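Local atomic coordinates of cGAS/DncV-like nucleotidyltransferase in E. coli homolog (Elizabethkingia meningoseptica ATCC 13253 = NBRC 12535, PDB entry 6E0O), a protein that synthesises cyclic dinucleotide second messengers, probably from ATP or GTP with magnesium as cofactor, as the signalling enzyme of a CBASS antiphage defence system. Residues Tyr96-Thr105 / Ala135-Leu143; Ser151-Phe159 / Ile167-Tyr175. All coordinates share one frame; numbering follows the deposited sequence.

Contact 1: residues Tyr96-Thr105 / Ala135-Leu143. With nucleotides of chain B.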
loop_
_atom_site.group_PDB
_atom_site.type_symbol
_atom_site.label_atom_id
_atom_site.label_comp_id
_atom_site.label_asym_id
_atom_site.label_seq_id
_atom_site.Cartn_x
_atom_site.Cartn_y
_atom_site.Cartn_z
ATOM N N TYR A 96 6.673 -26.946 -9.019
ATOM C CA TYR A 96 5.582 -25.998 -9.257
ATOM C C TYR A 96 6.117 -24.572 -9.135
ATOM O O TYR A 96 6.260 -24.031 -8.028
ATOM C CB TYR A 96 4.442 -26.244 -8.275
ATOM C CG TYR A 96 3.153 -25.521 -8.605
ATOM C CD1 TYR A 96 2.446 -25.801 -9.770
ATOM C CD2 TYR A 96 2.629 -24.575 -7.736
ATOM C CE1 TYR A 96 1.265 -25.143 -10.063
ATOM C CE2 TYR A 96 1.449 -23.928 -8.016
ATOM C CZ TYR A 96 0.771 -24.209 -9.185
ATOM O OH TYR A 96 -0.413 -23.559 -9.470
ATOM N N ASN A 97 6.405 -23.971 -10.284
ATOM C CA ASN A 97 7.100 -22.696 -10.352
ATOM C C ASN A 97 6.114 -21.544 -10.480
ATOM O O ASN A 97 4.911 -21.730 -10.673
ATOM C CB ASN A 97 8.055 -22.690 -11.544
ATOM C CG ASN A 97 7.343 -22.979 -12.850
ATOM O OD1 ASN A 97 6.588 -22.146 -13.358
ATOM N ND2 ASN A 97 7.568 -24.171 -13.397
ATOM N N PHE A 98 6.654 -20.325 -10.417
ATOM C CA PHE A 98 5.776 -19.167 -10.359
ATOM C C PHE A 98 5.011 -18.961 -11.665
ATOM O O PHE A 98 3.843 -18.554 -11.644
ATOM C CB PHE A 98 6.518 -17.885 -9.994
ATOM C CG PHE A 98 5.584 -16.733 -9.842
ATOM C CD1 PHE A 98 4.811 -16.624 -8.708
ATOM C CD2 PHE A 98 5.382 -15.841 -10.872
ATOM C CE1 PHE A 98 3.898 -15.608 -8.579
ATOM C CE2 PHE A 98 4.466 -14.824 -10.748
ATOM C CZ PHE A 98 3.729 -14.711 -9.603
ATOM N N ASP A 99 5.651 -19.206 -12.813
ATOM C CA ASP A 99 4.956 -19.002 -14.079
ATOM C C ASP A 99 3.692 -19.845 -14.139
ATOM O O ASP A 99 2.632 -19.362 -14.559
ATOM C CB ASP A 99 5.857 -19.369 -15.256
ATOM C CG ASP A 99 7.000 -18.411 -15.439
ATOM O OD1 ASP A 99 6.906 -17.268 -14.952
ATOM O OD2 ASP A 99 7.995 -18.802 -16.086
ATOM N N GLU A 100 3.787 -21.110 -13.717
ATOM C CA GLU A 100 2.622 -21.986 -13.694
ATOM C C GLU A 100 1.584 -21.476 -12.705
ATOM O O GLU A 100 0.383 -21.504 -12.989
ATOM C CB GLU A 100 3.042 -23.399 -13.294
ATOM C CG GLU A 100 3.982 -24.112 -14.217
ATOM C CD GLU A 100 4.476 -25.406 -13.584
ATOM O OE1 GLU A 100 5.594 -25.413 -13.022
ATOM O OE2 GLU A 100 3.722 -26.401 -13.605
ATOM N N LEU A 101 2.027 -21.035 -11.522
ATOM C CA LEU A 101 1.086 -20.502 -10.539
ATOM C C LEU A 101 0.298 -19.333 -11.118
ATOM O O LEU A 101 -0.929 -19.284 -11.002
ATOM C CB LEU A 101 1.814 -20.070 -9.268
ATOM C CG LEU A 101 0.916 -19.423 -8.210
ATOM C CD1 LEU A 101 -0.121 -20.397 -7.674
ATOM C CD2 LEU A 101 1.762 -18.870 -7.070
ATOM N N LYS A 102 0.989 -18.376 -11.739
ATOM C CA LYS A 102 0.292 -17.194 -12.232
ATOM C C LYS A 102 -0.636 -17.553 -13.383
ATOM O O LYS A 102 -1.749 -17.027 -13.477
ATOM C CB LYS A 102 1.295 -16.106 -12.615
ATOM C CG LYS A 102 0.636 -14.800 -12.999
ATOM C CD LYS A 102 1.630 -13.664 -13.075
ATOM C CE LYS A 102 0.967 -12.360 -13.450
ATOM N NZ LYS A 102 1.978 -11.287 -13.608
ATOM N N ALA A 103 -0.197 -18.450 -14.268
ATOM C CA ALA A 103 -1.060 -18.886 -15.364
ATOM C C ALA A 103 -2.295 -19.609 -14.840
ATOM O O ALA A 103 -3.406 -19.406 -15.341
ATOM C CB ALA A 103 -0.286 -19.793 -16.317
ATOM N N ASP A 104 -2.121 -20.461 -13.831
ATOM C CA ASP A 104 -3.256 -21.178 -13.262
ATOM C C ASP A 104 -4.206 -20.221 -12.555
ATOM O O ASP A 104 -5.429 -20.406 -12.592
ATOM C CB ASP A 104 -2.752 -22.243 -12.290
ATOM C CG ASP A 104 -2.083 -23.413 -12.988
ATOM O OD1 ASP A 104 -2.138 -23.502 -14.239
ATOM O OD2 ASP A 104 -1.493 -24.250 -12.273
ATOM N N THR A 105 -3.655 -19.190 -11.910
ATOM C CA THR A 105 -4.479 -18.174 -11.265
ATOM C C THR A 105 -5.300 -17.425 -12.304
ATOM O O THR A 105 -6.503 -17.214 -12.130
ATOM C CB THR A 105 -3.583 -17.206 -10.488
ATOM O OG1 THR A 105 -2.843 -17.919 -9.498
ATOM C CG2 THR A 105 -4.417 -16.151 -9.791
ATOM N N ALA A 135 -10.413 -5.605 -8.694
ATOM C CA ALA A 135 -9.474 -6.247 -7.796
ATOM C C ALA A 135 -8.207 -6.603 -8.548
ATOM O O ALA A 135 -8.257 -7.015 -9.712
ATOM C CB ALA A 135 -10.059 -7.528 -7.189
ATOM N N ASP A 136 -7.082 -6.440 -7.869
ATOM C CA ASP A 136 -5.802 -6.959 -8.313
ATOM C C ASP A 136 -5.537 -8.210 -7.494
ATOM O O ASP A 136 -5.449 -8.135 -6.269
ATOM C CB ASP A 136 -4.706 -5.936 -8.036
ATOM C CG ASP A 136 -4.709 -4.796 -9.023
ATOM O OD1 ASP A 136 -5.482 -4.852 -10.001
ATOM O OD2 ASP A 136 -3.913 -3.850 -8.824
ATOM N N VAL A 137 -5.424 -9.355 -8.162
ATOM C CA VAL A 137 -5.120 -10.615 -7.500
ATOM C C VAL A 137 -3.627 -10.868 -7.639
ATOM O O VAL A 137 -3.092 -10.888 -8.754
ATOM C CB VAL A 137 -5.953 -11.766 -8.082
ATOM C CG1 VAL A 137 -5.569 -13.077 -7.432
ATOM C CG2 VAL A 137 -7.430 -11.462 -7.916
ATOM N N ILE A 138 -2.957 -11.066 -6.509
ATOM C CA ILE A 138 -1.501 -11.172 -6.464
ATOM C C ILE A 138 -1.133 -12.595 -6.063
ATOM O O ILE A 138 -1.021 -12.889 -4.861
ATOM C CB ILE A 138 -0.903 -10.144 -5.493
ATOM C CG1 ILE A 138 -1.370 -8.735 -5.874
ATOM C CG2 ILE A 138 0.605 -10.227 -5.514
ATOM C CD1 ILE A 138 -1.420 -7.786 -4.731
ATOM N N PRO A 139 -0.960 -13.516 -7.013
ATOM C CA PRO A 139 -0.411 -14.832 -6.654
ATOM C C PRO A 139 1.024 -14.680 -6.170
ATOM O O PRO A 139 1.781 -13.846 -6.672
ATOM C CB PRO A 139 -0.497 -15.626 -7.964
ATOM C CG PRO A 139 -0.446 -14.594 -9.024
ATOM C CD PRO A 139 -1.168 -13.380 -8.465
ATOM N N CYS A 140 1.395 -15.499 -5.189
ATOM C CA CYS A 140 2.721 -15.394 -4.595
ATOM C C CYS A 140 3.014 -16.647 -3.786
ATOM O O CYS A 140 2.157 -17.515 -3.613
ATOM C CB CYS A 140 2.842 -14.151 -3.709
ATOM S SG CYS A 140 1.678 -14.138 -2.322
ATOM N N PHE A 141 4.252 -16.725 -3.306
ATOM C CA PHE A 141 4.725 -17.778 -2.429
ATOM C C PHE A 141 5.187 -17.181 -1.101
ATOM O O PHE A 141 5.387 -15.970 -0.972
ATOM C CB PHE A 141 5.924 -18.500 -3.061
ATOM C CG PHE A 141 5.614 -19.286 -4.315
ATOM C CD1 PHE A 141 4.613 -20.241 -4.340
ATOM C CD2 PHE A 141 6.370 -19.098 -5.457
ATOM C CE1 PHE A 141 4.367 -20.980 -5.488
ATOM C CE2 PHE A 141 6.120 -19.836 -6.603
ATOM C CZ PHE A 141 5.115 -20.766 -6.617
ATOM N N VAL A 142 5.362 -18.057 -0.109
ATOM C CA VAL A 142 6.009 -17.672 1.138
ATOM C C VAL A 142 7.454 -17.280 0.888
ATOM O O VAL A 142 8.170 -17.914 0.101
ATOM C CB VAL A 142 5.944 -18.840 2.136
ATOM C CG1 VAL A 142 6.790 -18.560 3.376
ATOM C CG2 VAL A 142 4.517 -19.135 2.528
ATOM N N LEU A 143 7.888 -16.232 1.577
ATOM C CA LEU A 143 9.261 -15.758 1.552
ATOM C C LEU A 143 9.809 -15.704 2.968
ATOM O O LEU A 143 9.135 -15.215 3.878
ATOM C CB LEU A 143 9.321 -14.342 0.986
ATOM C CG LEU A 143 10.661 -13.621 1.136
ATOM C CD1 LEU A 143 11.669 -14.218 0.175
ATOM C CD2 LEU A 143 10.508 -12.126 0.926
ATOM P P A B 2 2.169 -1.218 -8.769
ATOM O OP1 A B 2 3.459 -1.954 -8.835
ATOM O OP2 A B 2 1.616 -0.609 -10.009
ATOM O "O5'" A B 2 1.070 -2.218 -8.191
ATOM C "C5'" A B 2 0.453 -3.199 -9.022
ATOM C "C4'" A B 2 -0.087 -4.353 -8.212
ATOM O "O4'" A B 2 1.031 -5.108 -7.677
ATOM C "C3'" A B 2 -0.951 -3.959 -7.017
ATOM O "O3'" A B 2 -1.988 -4.918 -6.819
ATOM C "C2'" A B 2 0.032 -4.000 -5.854
ATOM O "O2'" A B 2 -0.556 -4.249 -4.592
ATOM C "C1'" A B 2 0.973 -5.130 -6.265
ATOM N N9 A B 2 2.333 -4.946 -5.758
ATOM C C8 A B 2 3.273 -4.052 -6.215
ATOM N N7 A B 2 4.409 -4.099 -5.568
ATOM C C5 A B 2 4.202 -5.082 -4.610
ATOM C C6 A B 2 5.024 -5.607 -3.594
ATOM N N6 A B 2 6.278 -5.219 -3.352
ATOM N N1 A B 2 4.497 -6.581 -2.837
ATOM C C2 A B 2 3.248 -6.992 -3.048
ATOM N N3 A B 2 2.376 -6.579 -3.968
ATOM C C4 A B 2 2.925 -5.613 -4.721
#

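Contact 2: residues Ser151-Phe159 / Ile167-Tyr175. With nucleotides of chain B.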
loop_
_atom_site.group_PDB
_atom_site.type_symbol
_atom_site.label_atom_id
_atom_site.label_comp_id
_atom_site.label_asym_id
_atom_site.label_seq_id
_atom_site.Cartn_x
_atom_site.Cartn_y
_atom_site.Cartn_z
ATOM N N SER A 151 17.892 -8.224 13.138
ATOM C CA SER A 151 18.672 -9.429 13.411
ATOM C C SER A 151 17.770 -10.643 13.622
ATOM O O SER A 151 17.929 -11.413 14.573
ATOM C CB SER A 151 19.615 -9.226 14.600
ATOM O OG SER A 151 20.541 -8.183 14.352
ATOM N N VAL A 152 16.806 -10.817 12.718
ATOM C CA VAL A 152 15.910 -11.966 12.779
ATOM C C VAL A 152 15.502 -12.355 11.367
ATOM O O VAL A 152 15.479 -11.525 10.454
ATOM C CB VAL A 152 14.642 -11.693 13.627
ATOM C CG1 VAL A 152 15.007 -11.329 15.053
ATOM C CG2 VAL A 152 13.789 -10.608 12.978
ATOM N N GLU A 153 15.158 -13.630 11.197
ATOM C CA GLU A 153 14.479 -14.058 9.984
ATOM C C GLU A 153 13.039 -13.576 10.031
ATOM O O GLU A 153 12.360 -13.697 11.057
ATOM C CB GLU A 153 14.509 -15.579 9.859
ATOM C CG GLU A 153 13.922 -16.071 8.537
ATOM C CD GLU A 153 13.894 -17.579 8.423
ATOM O OE1 GLU A 153 13.075 -18.214 9.120
ATOM O OE2 GLU A 153 14.689 -18.127 7.635
ATOM N N ALA A 154 12.577 -13.029 8.915
ATOM C CA ALA A 154 11.224 -12.525 8.789
ATOM C C ALA A 154 10.515 -13.249 7.659
ATOM O O ALA A 154 11.121 -13.596 6.639
ATOM C CB ALA A 154 11.232 -11.033 8.470
ATOM N N GLU A 155 9.219 -13.453 7.841
ATOM C CA GLU A 155 8.398 -14.114 6.840
ATOM C C GLU A 155 7.503 -13.095 6.151
ATOM O O GLU A 155 6.802 -12.315 6.813
ATOM C CB GLU A 155 7.540 -15.224 7.446
ATOM C CG GLU A 155 6.743 -15.936 6.379
ATOM C CD GLU A 155 5.899 -17.069 6.907
ATOM O OE1 GLU A 155 6.354 -17.772 7.839
ATOM O OE2 GLU A 155 4.784 -17.255 6.380
ATOM N N GLY A 156 7.512 -13.132 4.824
ATOM C CA GLY A 156 6.645 -12.323 3.996
ATOM C C GLY A 156 6.216 -13.102 2.779
ATOM O O GLY A 156 5.995 -14.316 2.856
ATOM N N ILE A 157 6.106 -12.415 1.645
ATOM C CA ILE A 157 5.667 -13.029 0.404
ATOM C C ILE A 157 6.637 -12.647 -0.696
ATOM O O ILE A 157 7.311 -11.615 -0.641
ATOM C CB ILE A 157 4.233 -12.626 0.006
ATOM C CG1 ILE A 157 4.087 -11.105 -0.096
ATOM C CG2 ILE A 157 3.245 -13.209 1.006
ATOM C CD1 ILE A 157 2.752 -10.676 -0.666
ATOM N N LYS A 158 6.674 -13.489 -1.722
ATOM C CA LYS A 158 7.476 -13.214 -2.902
ATOM C C LYS A 158 6.744 -13.649 -4.162
ATOM O O LYS A 158 6.011 -14.644 -4.172
ATOM C CB LYS A 158 8.827 -13.918 -2.828
ATOM C CG LYS A 158 8.775 -15.408 -2.920
ATOM C CD LYS A 158 10.189 -15.971 -2.989
ATOM C CE LYS A 158 10.168 -17.477 -3.057
ATOM N NZ LYS A 158 11.555 -18.019 -3.029
ATOM N N PHE A 159 6.940 -12.882 -5.222
ATOM C CA PHE A 159 6.438 -13.250 -6.529
ATOM C C PHE A 159 7.365 -12.633 -7.562
ATOM O O PHE A 159 8.333 -11.949 -7.223
ATOM C CB PHE A 159 4.970 -12.862 -6.703
ATOM C CG PHE A 159 4.695 -11.401 -6.568
ATOM C CD1 PHE A 159 4.424 -10.842 -5.331
ATOM C CD2 PHE A 159 4.654 -10.591 -7.690
ATOM C CE1 PHE A 159 4.140 -9.494 -5.212
ATOM C CE2 PHE A 159 4.372 -9.245 -7.581
ATOM C CZ PHE A 159 4.113 -8.691 -6.339
ATOM N N ILE A 167 9.766 -9.644 -6.636
ATOM C CA ILE A 167 9.033 -8.695 -5.812
ATOM C C ILE A 167 8.798 -9.347 -4.458
ATOM O O ILE A 167 8.291 -10.469 -4.381
ATOM C CB ILE A 167 7.697 -8.311 -6.470
ATOM C CG1 ILE A 167 7.886 -7.885 -7.930
ATOM C CG2 ILE A 167 7.019 -7.201 -5.676
ATOM C CD1 ILE A 167 8.752 -6.668 -8.122
ATOM N N ILE A 168 9.180 -8.656 -3.395
ATOM C CA ILE A 168 9.012 -9.175 -2.046
ATOM C C ILE A 168 8.268 -8.137 -1.221
ATOM O O ILE A 168 8.333 -6.932 -1.483
ATOM C CB ILE A 168 10.348 -9.576 -1.377
ATOM C CG1 ILE A 168 11.223 -8.356 -1.132
ATOM C CG2 ILE A 168 11.083 -10.612 -2.233
ATOM C CD1 ILE A 168 12.466 -8.665 -0.319
ATOM N N SER A 169 7.561 -8.614 -0.207
ATOM C CA SER A 169 6.760 -7.731 0.621
ATOM C C SER A 169 6.588 -8.390 1.981
ATOM O O SER A 169 6.647 -9.612 2.108
ATOM C CB SER A 169 5.396 -7.447 -0.038
ATOM O OG SER A 169 4.729 -6.383 0.607
ATOM N N PHE A 170 6.335 -7.556 2.984
ATOM C CA PHE A 170 6.063 -7.986 4.355
ATOM C C PHE A 170 4.773 -7.312 4.795
ATOM O O PHE A 170 4.771 -6.453 5.686
ATOM C CB PHE A 170 7.252 -7.684 5.273
ATOM C CG PHE A 170 8.487 -8.419 4.857
ATOM C CD1 PHE A 170 9.348 -7.868 3.933
ATOM C CD2 PHE A 170 8.741 -9.692 5.324
ATOM C CE1 PHE A 170 10.466 -8.557 3.506
ATOM C CE2 PHE A 170 9.859 -10.395 4.901
ATOM C CZ PHE A 170 10.716 -9.830 3.986
ATOM N N PRO A 171 3.647 -7.683 4.172
ATOM C CA PRO A 171 2.392 -6.961 4.429
ATOM C C PRO A 171 1.904 -7.071 5.852
ATOM O O PRO A 171 1.230 -6.151 6.324
ATOM C CB PRO A 171 1.400 -7.593 3.440
ATOM C CG PRO A 171 2.002 -8.959 3.104
ATOM C CD PRO A 171 3.496 -8.707 3.112
ATOM N N GLU A 172 2.172 -8.180 6.539
ATOM C CA GLU A 172 1.680 -8.318 7.904
ATOM C C GLU A 172 2.398 -7.349 8.833
ATOM O O GLU A 172 1.767 -6.673 9.650
ATOM C CB GLU A 172 1.846 -9.764 8.378
ATOM C CG GLU A 172 1.075 -10.769 7.544
ATOM C CD GLU A 172 -0.415 -10.495 7.530
ATOM O OE1 GLU A 172 -0.956 -10.119 8.585
ATOM O OE2 GLU A 172 -1.056 -10.657 6.471
ATOM N N GLN A 173 3.723 -7.289 8.735
ATOM C CA GLN A 173 4.494 -6.381 9.570
ATOM C C GLN A 173 4.206 -4.923 9.219
ATOM O O GLN A 173 4.160 -4.060 10.104
ATOM C CB GLN A 173 5.976 -6.708 9.408
ATOM C CG GLN A 173 6.364 -8.127 9.857
ATOM C CD GLN A 173 6.305 -9.215 8.774
ATOM O OE1 GLN A 173 5.559 -9.124 7.802
ATOM N NE2 GLN A 173 7.101 -10.259 8.961
ATOM N N HIS A 174 4.026 -4.632 7.933
ATOM C CA HIS A 174 3.586 -3.312 7.506
ATOM C C HIS A 174 2.254 -2.951 8.152
ATOM O O HIS A 174 2.092 -1.860 8.722
ATOM C CB HIS A 174 3.448 -3.331 5.986
ATOM C CG HIS A 174 3.050 -2.024 5.393
ATOM N ND1 HIS A 174 3.949 -1.196 4.762
ATOM C CD2 HIS A 174 1.846 -1.415 5.309
ATOM C CE1 HIS A 174 3.318 -0.115 4.335
ATOM N NE2 HIS A 174 2.040 -0.226 4.651
ATOM N N TYR A 175 1.286 -3.862 8.065
ATOM C CA TYR A 175 -0.026 -3.623 8.651
ATOM C C TYR A 175 0.101 -3.349 10.148
ATOM O O TYR A 175 -0.419 -2.350 10.667
ATOM C CB TYR A 175 -0.967 -4.822 8.402
ATOM C CG TYR A 175 -2.184 -4.681 9.273
ATOM C CD1 TYR A 175 -3.207 -3.814 8.919
ATOM C CD2 TYR A 175 -2.279 -5.347 10.491
ATOM C CE1 TYR A 175 -4.296 -3.618 9.737
ATOM C CE2 TYR A 175 -3.369 -5.152 11.323
ATOM C CZ TYR A 175 -4.373 -4.288 10.934
ATOM O OH TYR A 175 -5.461 -4.067 11.733
ATOM P P A B 2 2.169 -1.218 -8.769
ATOM O OP1 A B 2 3.459 -1.954 -8.835
ATOM O OP2 A B 2 1.616 -0.609 -10.009
ATOM O "O5'" A B 2 1.070 -2.218 -8.191
ATOM C "C5'" A B 2 0.453 -3.199 -9.022
ATOM C "C4'" A B 2 -0.087 -4.353 -8.212
ATOM O "O4'" A B 2 1.031 -5.108 -7.677
ATOM C "C3'" A B 2 -0.951 -3.959 -7.017
ATOM O "O3'" A B 2 -1.988 -4.918 -6.819
ATOM C "C2'" A B 2 0.032 -4.000 -5.854
ATOM O "O2'" A B 2 -0.556 -4.249 -4.592
ATOM C "C1'" A B 2 0.973 -5.130 -6.265
ATOM N N9 A B 2 2.333 -4.946 -5.758
ATOM C C8 A B 2 3.273 -4.052 -6.215
ATOM N N7 A B 2 4.409 -4.099 -5.568
ATOM C C5 A B 2 4.202 -5.082 -4.610
ATOM C C6 A B 2 5.024 -5.607 -3.594
ATOM N N6 A B 2 6.278 -5.219 -3.352
ATOM N N1 A B 2 4.497 -6.581 -2.837
ATOM C C2 A B 2 3.248 -6.992 -3.048
ATOM N N3 A B 2 2.376 -6.579 -3.968
ATOM C C4 A B 2 2.925 -5.613 -4.721
#

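Contact 1: residues Tyr96-Thr105 / Ala135-Leu143
Pro-139 and Phe-141, on strand 135-147 of the nucleotidyltransferase sheet, pack beneath the first two turns of helix 98-113, an alpha-on-beta layer held across the segments by apolar contact. Segments 98-105 and 135-143 run roughly antiparallel, at 148°. Leu-101 comes down from the helix against Phe-141 from the opposite direction and lays CD2 over one face of its ring, a CH-pi contact 4.1 Å from the centroid. The same ring also reaches the start of the helix, with CE2 3.8 Å from CA of Phe-98. Phe-98 swings its ring away from its own backbone N (chi1 -176°) and turns the edge to the strand, where CE1 lies 3.4 Å from Pro-139 O. Pro-139, compact and without an N-H to satisfy, fits under the helix: CB meets Leu-101 CD2 at 4.1 Å, and CG meets the aliphatic CG of Lys-102, whose ammonium runs on to Asp-162. Asn-97 OD1 caps Glu-100 N; the capping box's return bond is less certain. Asp-136, an expected magnesium ligand, stands beside the ribose of A2 of chain B. One helical turn beyond Leu-101, Thr-105 buries its hydroxyl beside Pro-139 CB, and OG1 donates to Leu-101 O at 2.8 Å, from the face opposite Thr-105 N.

Contact 2: residues Ser151-Phe159 / Ile167-Tyr175
The beta hairpin of strands 152-160 and 166-169 forms one wall of the nucleotide pocket of this cGAS-like enzyme, and the first turn of helix 171-184, which follows it, packs back on strand 152-160. Ile-157 with Ser-169 and Phe-159 with Ile-167 are antiparallel hydrogen-bonded pairs, with Lys-158 and Ile-168 the non-hydrogen-bonded pair between them. Side chains alternate accordingly: Phe-159, Ile-167, Ile-157 and Ser-169 share one face, Lys-158 and Ile-168 the other. On the first face Ile-167 sets CB over the Phe-159 ring, 3.7 Å from its centroid and displaced toward the rim, while CG2 lies 3.3 Å from Phe-159 CZ. Phe-159 holds CG between its backbone N and carbonyl carbon (chi1 60°), and the ring thereby lies across its strand partner and brings its edge, at CE1, to C2 of the adenine of A2 of chain B, 3.4 Å away. Branched Ile-167 serves both partners, its CG2 also touching adenine N6; small Ser-169 lets the base edge come close. The N6 amino group donates to Ile-168 O at 3.3 Å, a backbone hydrogen bond that suits the amino group of adenine.

Beyond the paired residues, Gly-156 lies where a side chain would collide with Ser-169 O and the Phe-170 ring; its bare CA approaches Ser-169 O in a CA-H...O contact. Phe-170 occupies the N-cap position and turns its ring edge to Glu-155 O, with CE2 against the methyl of Ala-154. Pro-171, suited to a helix's first turn, touches Ile-157 CG1 through CD. Gln-173, bent at chi2 (91°), reaches back from the helix: NE2 donates almost straight to Glu-155 O at 3.0 Å, with the acceptor in its amide plane.

In the fold
Contact 1 closes before contact 2 opens along the chain, and they lie about 16 Å apart, centre to centre, on one mixed sheet. Strand 135-147 belongs to contact 1 and its antiparallel neighbour, strand 152-160, to contact 2; probable backbone hydrogen bonds join them, Gly-156 N to Leu-143 O at 2.8 Å and Phe-141 N to Lys-158 O at 2.9 Å. The sheet that carries helix 98-113 thus continues into the nucleotide-binding hairpin. Both contacts also reach A2 of chain B: segment 135-143 meets its ribose, the hairpin its base. Together they link the expected metal-binding strand with the adenine wall.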